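Endo-1,3-beta-glucanase (Streptomyces sioyaensis, PDB 3DGT) is the family 16 glycoside hydrolase catalytic domain of a longer secreted protein and probably cleaves internal 1,3-beta-glucan bonds. Local coordinates at residues G139-L143 with N230-F236; K154-T158 with T214-V218. All coordinates share one frame; numbering follows the deposited sequence.

Contact 1: G139-L143 with N230-F236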
ATOM      1  N   GLY A 139       5.633  12.267 -10.384  1.00 11.95           N
ATOM      2  CA  GLY A 139       6.457  13.344  -9.831  1.00 11.99           C
ATOM      3  C   GLY A 139       6.144  13.649  -8.377  1.00 12.18           C
ATOM      4  O   GLY A 139       7.017  14.053  -7.614  1.00 12.78           O
ATOM      5  N   VAL A 140       4.885  13.453  -7.992  1.00 11.74           N
ATOM      6  CA  VAL A 140       4.413  13.770  -6.639  1.00 12.47           C
ATOM      7  C   VAL A 140       4.942  12.795  -5.577  1.00 12.18           C
ATOM      8  O   VAL A 140       4.899  13.090  -4.373  1.00 12.40           O
ATOM      9  CB  VAL A 140       2.858  13.812  -6.620  1.00 12.62           C
ATOM     10  CG1 VAL A 140       2.265  12.406  -6.746  1.00 12.91           C
ATOM     11  CG2 VAL A 140       2.336  14.510  -5.376  1.00 13.58           C
ATOM     12  N   GLY A 141       5.426  11.637  -6.027  1.00 12.59           N
ATOM     13  CA  GLY A 141       5.999  10.621  -5.136  1.00 12.29           C
ATOM     14  C   GLY A 141       5.012   9.558  -4.697  1.00 12.21           C
ATOM     15  O   GLY A 141       3.891   9.867  -4.261  1.00 12.22           O
ATOM     16  N   GLU A 142       5.443   8.305  -4.811  1.00 11.68           N
ATOM     17  CA  GLU A 142       4.682   7.152  -4.335  1.00 11.66           C
ATOM     18  C   GLU A 142       5.628   6.208  -3.622  1.00 11.74           C
ATOM     19  O   GLU A 142       6.684   5.865  -4.149  1.00 11.77           O
ATOM     20  CB  GLU A 142       4.009   6.415  -5.489  1.00 11.84           C
ATOM     21  CG  GLU A 142       3.218   5.179  -5.031  1.00 11.64           C
ATOM     22  CD  GLU A 142       2.339   4.603  -6.112  1.00 12.32           C
ATOM     23  OE1 GLU A 142       1.885   5.360  -6.993  1.00 15.42           O
ATOM     24  OE2 GLU A 142       2.064   3.385  -6.064  1.00 11.71           O
ATOM     25  N   LEU A 143       5.248   5.803  -2.417  1.00 11.66           N
ATOM     26  CA  LEU A 143       6.022   4.829  -1.672  1.00 11.47           C
ATOM     27  C   LEU A 143       5.191   3.577  -1.506  1.00 11.24           C
ATOM     28  O   LEU A 143       4.223   3.562  -0.751  1.00 11.44           O
ATOM     29  CB  LEU A 143       6.436   5.394  -0.311  1.00 11.74           C
ATOM     30  CG  LEU A 143       7.164   6.741  -0.317  1.00 11.81           C
ATOM     31  CD1 LEU A 143       7.436   7.226   1.101  1.00 13.31           C
ATOM     32  CD2 LEU A 143       8.460   6.681  -1.112  1.00 13.81           C
ATOM     33  N   ASN A 230      10.144  17.284  -5.203  1.00 15.12           N
ATOM     34  CA  ASN A 230       8.801  17.067  -5.730  1.00 14.78           C
ATOM     35  C   ASN A 230       8.186  15.797  -5.156  1.00 14.22           C
ATOM     36  O   ASN A 230       6.987  15.752  -4.880  1.00 14.42           O
ATOM     37  CB  ASN A 230       8.831  16.993  -7.258  1.00 15.05           C
ATOM     38  CG  ASN A 230       9.145  18.330  -7.904  1.00 16.75           C
ATOM     39  OD1 ASN A 230       9.044  19.378  -7.269  1.00 18.32           O
ATOM     40  ND2 ASN A 230       9.539  18.296  -9.169  1.00 18.31           N
ATOM     41  N   ALA A 231       9.022  14.775  -4.982  1.00 13.55           N
ATOM     42  CA  ALA A 231       8.554  13.479  -4.519  1.00 13.13           C
ATOM     43  C   ALA A 231       8.374  13.396  -3.011  1.00 13.31           C
ATOM     44  O   ALA A 231       7.585  12.574  -2.546  1.00 13.33           O
ATOM     45  CB  ALA A 231       9.476  12.363  -5.007  1.00 12.59           C
ATOM     46  N   THR A 232       9.091  14.222  -2.246  1.00 13.20           N
ATOM     47  CA  THR A 232       9.127  14.042  -0.789  1.00 14.24           C
ATOM     48  C   THR A 232       8.899  15.281   0.071  1.00 14.47           C
ATOM     49  O   THR A 232       8.734  15.143   1.284  1.00 14.66           O
ATOM     50  CB  THR A 232      10.440  13.366  -0.306  1.00 14.31           C
ATOM     51  OG1 THR A 232      11.528  14.281  -0.450  1.00 15.06           O
ATOM     52  CG2 THR A 232      10.746  12.115  -1.100  1.00 15.60           C
ATOM     53  N   ASN A 233       8.894  16.475  -0.516  1.00 15.07           N
ATOM     54  CA  ASN A 233       8.729  17.672   0.314  1.00 15.38           C
ATOM     55  C   ASN A 233       7.271  18.055   0.551  1.00 15.27           C
ATOM     56  O   ASN A 233       6.811  19.129   0.163  1.00 16.04           O
ATOM     57  CB  ASN A 233       9.559  18.872  -0.170  1.00 16.35           C
ATOM     58  CG  ASN A 233       9.616  19.982   0.880  1.00 18.72           C
ATOM     59  OD1 ASN A 233       9.549  19.709   2.083  1.00 23.13           O
ATOM     60  ND2 ASN A 233       9.695  21.227   0.430  1.00 23.07           N
ATOM     61  N   HIS A 234       6.568  17.161   1.233  1.00 14.17           N
ATOM     62  CA  HIS A 234       5.149  17.292   1.512  1.00 13.47           C
ATOM     63  C   HIS A 234       4.734  16.097   2.352  1.00 13.04           C
ATOM     64  O   HIS A 234       5.493  15.133   2.492  1.00 12.58           O
ATOM     65  CB  HIS A 234       4.333  17.314   0.209  1.00 13.16           C
ATOM     66  CG  HIS A 234       4.763  16.289  -0.795  1.00 13.08           C
ATOM     67  ND1 HIS A 234       4.627  14.937  -0.576  1.00 12.88           N
ATOM     68  CD2 HIS A 234       5.324  16.416  -2.022  1.00 12.92           C
ATOM     69  CE1 HIS A 234       5.088  14.273  -1.619  1.00 13.98           C
ATOM     70  NE2 HIS A 234       5.518  15.146  -2.513  1.00 13.92           N
ATOM     71  N   GLY A 235       3.530  16.159   2.903  1.00 12.80           N
ATOM     72  CA  GLY A 235       2.927  14.987   3.518  1.00 12.74           C
ATOM     73  C   GLY A 235       2.587  13.912   2.501  1.00 12.73           C
ATOM     74  O   GLY A 235       2.676  14.119   1.275  1.00 13.04           O
ATOM     75  N   PHE A 236       2.218  12.753   3.035  1.00 12.44           N
ATOM     76  CA  PHE A 236       1.663  11.645   2.262  1.00 11.76           C
ATOM     77  C   PHE A 236       0.387  11.170   2.942  1.00 12.12           C
ATOM     78  O   PHE A 236       0.229  11.325   4.156  1.00 12.77           O
ATOM     79  CB  PHE A 236       2.634  10.460   2.222  1.00 11.85           C
ATOM     80  CG  PHE A 236       3.790  10.622   1.276  1.00 11.52           C
ATOM     81  CD1 PHE A 236       4.859  11.459   1.583  1.00 11.43           C
ATOM     82  CD2 PHE A 236       3.842   9.893   0.093  1.00 11.23           C
ATOM     83  CE1 PHE A 236       5.944  11.590   0.709  1.00 11.95           C
ATOM     84  CE2 PHE A 236       4.921  10.016  -0.780  1.00 11.22           C
ATOM     85  CZ  PHE A 236       5.973  10.862  -0.473  1.00 12.19           C
TER
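G141 and A231 bring their backbones closest, CA to CA 3.9 Å, where the loop leading into strand 142-144 passes the end region of helix 225-232. No clear backbone hydrogen bond joins the two; carbonyls crowd together instead, V140 O lying 3.3 Å from A231 O, while the CA of A231 makes a CH...O contact of 3.5 Å with G139 O. G141 has a positive phi (94°), and a side chain there would run into A231 O.

Much of this carbonyl cluster faces the imidazole of H234. With chi1 at 44°, its CG lies between the backbone N and the carbonyl carbon, and the ring turns back over its own segment. NE2 donates in the ring plane to N230 O (2.9 Å) and is also 2.8 Å from V140 O at the ring edge, whereas ND1 donates to G235 O (2.8 Å); two nitrogens directed at carbonyls would probably stabilise the doubly protonated ring. A leucine here would probably deprive the N230 and G235 carbonyls of the imidazole N-H groups and leave the turn freer to shift.

The strand entered at E142 begins the E-L-D-x-x-E sequence signature of family 16, within its jelly-roll sandwich. E142 points away, its OE1 hydrogen-bonded to W137, while L143 turns inward. L143 and F236 cross at about a right angle: CD1 of L143 sits 4.1 Å above one face of the F236 ring, toward its rim. CE2 of F236 comes obliquely to 3.6 Å from G141 O, and the ring of W197 meets that of F236 with planes at about 85°.

Contact 2: K154-T158 with T214-V218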
ATOM      1  N   LYS A 154       6.142 -13.464  -1.944  1.00 11.75           N
ATOM      2  CA  LYS A 154       7.080 -12.349  -1.924  1.00 12.04           C
ATOM      3  C   LYS A 154       6.375 -11.024  -1.824  1.00 11.82           C
ATOM      4  O   LYS A 154       5.193 -10.894  -2.195  1.00 11.94           O
ATOM      5  CB  LYS A 154       8.056 -12.375  -3.108  1.00 12.64           C
ATOM      6  CG  LYS A 154       7.479 -12.820  -4.456  1.00 12.86           C
ATOM      7  CD  LYS A 154       8.573 -12.743  -5.526  1.00 12.98           C
ATOM      8  CE  LYS A 154       8.147 -13.355  -6.845  1.00 14.24           C
ATOM      9  NZ  LYS A 154       9.318 -13.417  -7.793  1.00 14.27           N
ATOM     10  N   THR A 155       7.099 -10.065  -1.261  1.00 11.80           N
ATOM     11  CA  THR A 155       6.646  -8.695  -1.164  1.00 11.62           C
ATOM     12  C   THR A 155       7.537  -7.810  -2.025  1.00 11.59           C
ATOM     13  O   THR A 155       8.757  -8.018  -2.104  1.00 11.65           O
ATOM     14  CB  THR A 155       6.610  -8.204   0.302  1.00 12.01           C
ATOM     15  OG1 THR A 155       6.293  -6.809   0.310  1.00 11.93           O
ATOM     16  CG2 THR A 155       7.942  -8.452   1.019  1.00 12.38           C
ATOM     17  N   TRP A 156       6.912  -6.861  -2.710  1.00 11.24           N
ATOM     18  CA  TRP A 156       7.614  -5.826  -3.464  1.00 11.09           C
ATOM     19  C   TRP A 156       7.486  -4.495  -2.736  1.00 11.07           C
ATOM     20  O   TRP A 156       6.400  -4.140  -2.263  1.00 11.21           O
ATOM     21  CB  TRP A 156       6.990  -5.664  -4.855  1.00 10.99           C
ATOM     22  CG  TRP A 156       7.297  -6.710  -5.911  1.00 11.11           C
ATOM     23  CD1 TRP A 156       8.172  -6.586  -6.944  1.00 11.78           C
ATOM     24  CD2 TRP A 156       6.670  -8.001  -6.071  1.00 11.50           C
ATOM     25  NE1 TRP A 156       8.147  -7.717  -7.738  1.00 11.71           N
ATOM     26  CE2 TRP A 156       7.236  -8.600  -7.220  1.00 11.73           C
ATOM     27  CE3 TRP A 156       5.684  -8.703  -5.357  1.00 12.63           C
ATOM     28  CZ2 TRP A 156       6.853  -9.867  -7.673  1.00 12.27           C
ATOM     29  CZ3 TRP A 156       5.293  -9.972  -5.817  1.00 12.05           C
ATOM     30  CH2 TRP A 156       5.888 -10.539  -6.957  1.00 11.94           C
ATOM     31  N   ALA A 157       8.593  -3.756  -2.662  1.00 11.21           N
ATOM     32  CA  ALA A 157       8.595  -2.395  -2.114  1.00 11.27           C
ATOM     33  C   ALA A 157       9.299  -1.496  -3.107  1.00 11.20           C
ATOM     34  O   ALA A 157      10.334  -1.867  -3.654  1.00 11.66           O
ATOM     35  CB  ALA A 157       9.300  -2.344  -0.783  1.00 12.01           C
ATOM     36  N   THR A 158       8.733  -0.318  -3.336  1.00 11.48           N
ATOM     37  CA  THR A 158       9.143   0.518  -4.461  1.00 11.70           C
ATOM     38  C   THR A 158       8.928   1.998  -4.178  1.00 11.73           C
ATOM     39  O   THR A 158       7.911   2.380  -3.588  1.00 12.35           O
ATOM     40  CB  THR A 158       8.313   0.169  -5.723  1.00 11.84           C
ATOM     41  OG1 THR A 158       8.281  -1.254  -5.915  1.00 12.25           O
ATOM     42  CG2 THR A 158       8.912   0.815  -6.949  1.00 11.94           C
ATOM     43  N   THR A 214      15.514  -5.152   6.225  1.00 13.98           N
ATOM     44  CA  THR A 214      15.526  -4.181   5.135  1.00 14.03           C
ATOM     45  C   THR A 214      15.901  -4.823   3.805  1.00 14.02           C
ATOM     46  O   THR A 214      16.934  -5.500   3.705  1.00 15.12           O
ATOM     47  CB  THR A 214      16.464  -3.008   5.467  1.00 14.18           C
ATOM     48  OG1 THR A 214      15.976  -2.348   6.648  1.00 15.15           O
ATOM     49  CG2 THR A 214      16.520  -2.008   4.304  1.00 14.38           C
ATOM     50  N   TYR A 215      15.060  -4.619   2.788  1.00 13.09           N
ATOM     51  CA  TYR A 215      15.329  -5.187   1.457  1.00 13.39           C
ATOM     52  C   TYR A 215      15.461  -4.185   0.322  1.00 14.00           C
ATOM     53  O   TYR A 215      16.022  -4.520  -0.721  1.00 14.45           O
ATOM     54  CB  TYR A 215      14.369  -6.337   1.090  1.00 13.32           C
ATOM     55  CG  TYR A 215      12.889  -6.011   0.995  1.00 12.03           C
ATOM     56  CD1 TYR A 215      12.112  -5.840   2.135  1.00 12.60           C
ATOM     57  CD2 TYR A 215      12.251  -5.956  -0.248  1.00 12.42           C
ATOM     58  CE1 TYR A 215      10.756  -5.566   2.037  1.00 10.66           C
ATOM     59  CE2 TYR A 215      10.898  -5.697  -0.350  1.00 11.83           C
ATOM     60  CZ  TYR A 215      10.155  -5.505   0.798  1.00 11.94           C
ATOM     61  OH  TYR A 215       8.795  -5.245   0.715  1.00 13.08           O
ATOM     62  N   GLN A 216      14.977  -2.964   0.528  1.00 13.67           N
ATOM     63  CA  GLN A 216      15.155  -1.894  -0.443  1.00 14.21           C
ATOM     64  C   GLN A 216      15.456  -0.590   0.263  1.00 14.83           C
ATOM     65  O   GLN A 216      14.771  -0.219   1.216  1.00 15.14           O
ATOM     66  CB  GLN A 216      13.916  -1.738  -1.335  1.00 14.54           C
ATOM     67  CG  GLN A 216      14.008  -0.561  -2.331  1.00 15.31           C
ATOM     68  CD  GLN A 216      15.047  -0.788  -3.427  1.00 16.78           C
ATOM     69  OE1 GLN A 216      15.059  -1.837  -4.072  1.00 19.14           O
ATOM     70  NE2 GLN A 216      15.923   0.196  -3.642  1.00 16.37           N
ATOM     71  N   THR A 217      16.499   0.085  -0.207  1.00 15.51           N
ATOM     72  CA  THR A 217      16.815   1.429   0.252  1.00 16.20           C
ATOM     73  C   THR A 217      16.884   2.352  -0.959  1.00 15.90           C
ATOM     74  O   THR A 217      17.391   1.976  -2.025  1.00 16.65           O
ATOM     75  CB  THR A 217      18.142   1.482   1.032  1.00 16.49           C
ATOM     76  OG1 THR A 217      18.177   0.435   2.011  1.00 18.83           O
ATOM     77  CG2 THR A 217      18.299   2.824   1.755  1.00 18.28           C
ATOM     78  N   VAL A 218      16.352   3.554  -0.781  1.00 15.03           N
ATOM     79  CA  VAL A 218      16.395   4.594  -1.803  1.00 14.73           C
ATOM     80  C   VAL A 218      17.060   5.794  -1.146  1.00 14.47           C
ATOM     81  O   VAL A 218      16.739   6.139  -0.016  1.00 14.74           O
ATOM     82  CB  VAL A 218      14.970   4.960  -2.306  1.00 14.86           C
ATOM     83  CG1 VAL A 218      15.031   5.975  -3.449  1.00 16.33           C
ATOM     84  CG2 VAL A 218      14.214   3.705  -2.756  1.00 16.16           C
TER
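Y215 reaches across to T155 and A157 from a strand that runs nearly parallel to theirs, the axes 15° apart and 7.7 Å at closest approach. Its CB leaves the backbone toward segment 154-158, and with chi1 at 62° the ring swings out from its own strand to reach strand 155-160. CE2 of Y215 has A157 CB (3.7 Å) on one side of the ring plane and T155 O (3.6 Å) on the other, the side on which CG2 of T155 also lies, barely grazed by CE1. CZ is wedged between the two methyls, 3.6 Å from A157 CB and 3.7 Å from T155 CG2. At the tip, OH of Y215 accepts a hydrogen bond from OG1 of T155 at 3.0 Å, so a buried threonine hydroxyl finds its acceptor on the facing strand.

Y215 and Q216 form a classic beta bulge opposite F208, which lets both side chains point to the same side; CG of Q216 lies near A157 O. The contact thus spans the two layers of the sandwich: strand 213-219 pairs with 205-210, strand 155-160 lies between 142-144 and 175-179, and beyond W156, directed away from Y215, F248 of helix 247-250 packs edge-to-face.

The centres of the two contacts lie 17 Å apart, and although their nearest atoms approach to about 4 Å they do not touch. Contact 2 is nested within the chain loop closed by contact 1, and strand 213-219 is followed directly by helix 225-232. Strands 142-144 and 155-160 are antiparallel neighbours, with M159 reaching A231 and L143 of contact 1 just beyond T158 of contact 2. Neither contact belongs to the magnesium site of D16, G66 and D269. The signature sequence starting at E142 supplies catalytic carboxylates in family 16 relatives; contact 1 therefore takes in the start of the strand that probably lines the cleft, and contact 2 lies on its neighbour, strand 155-160.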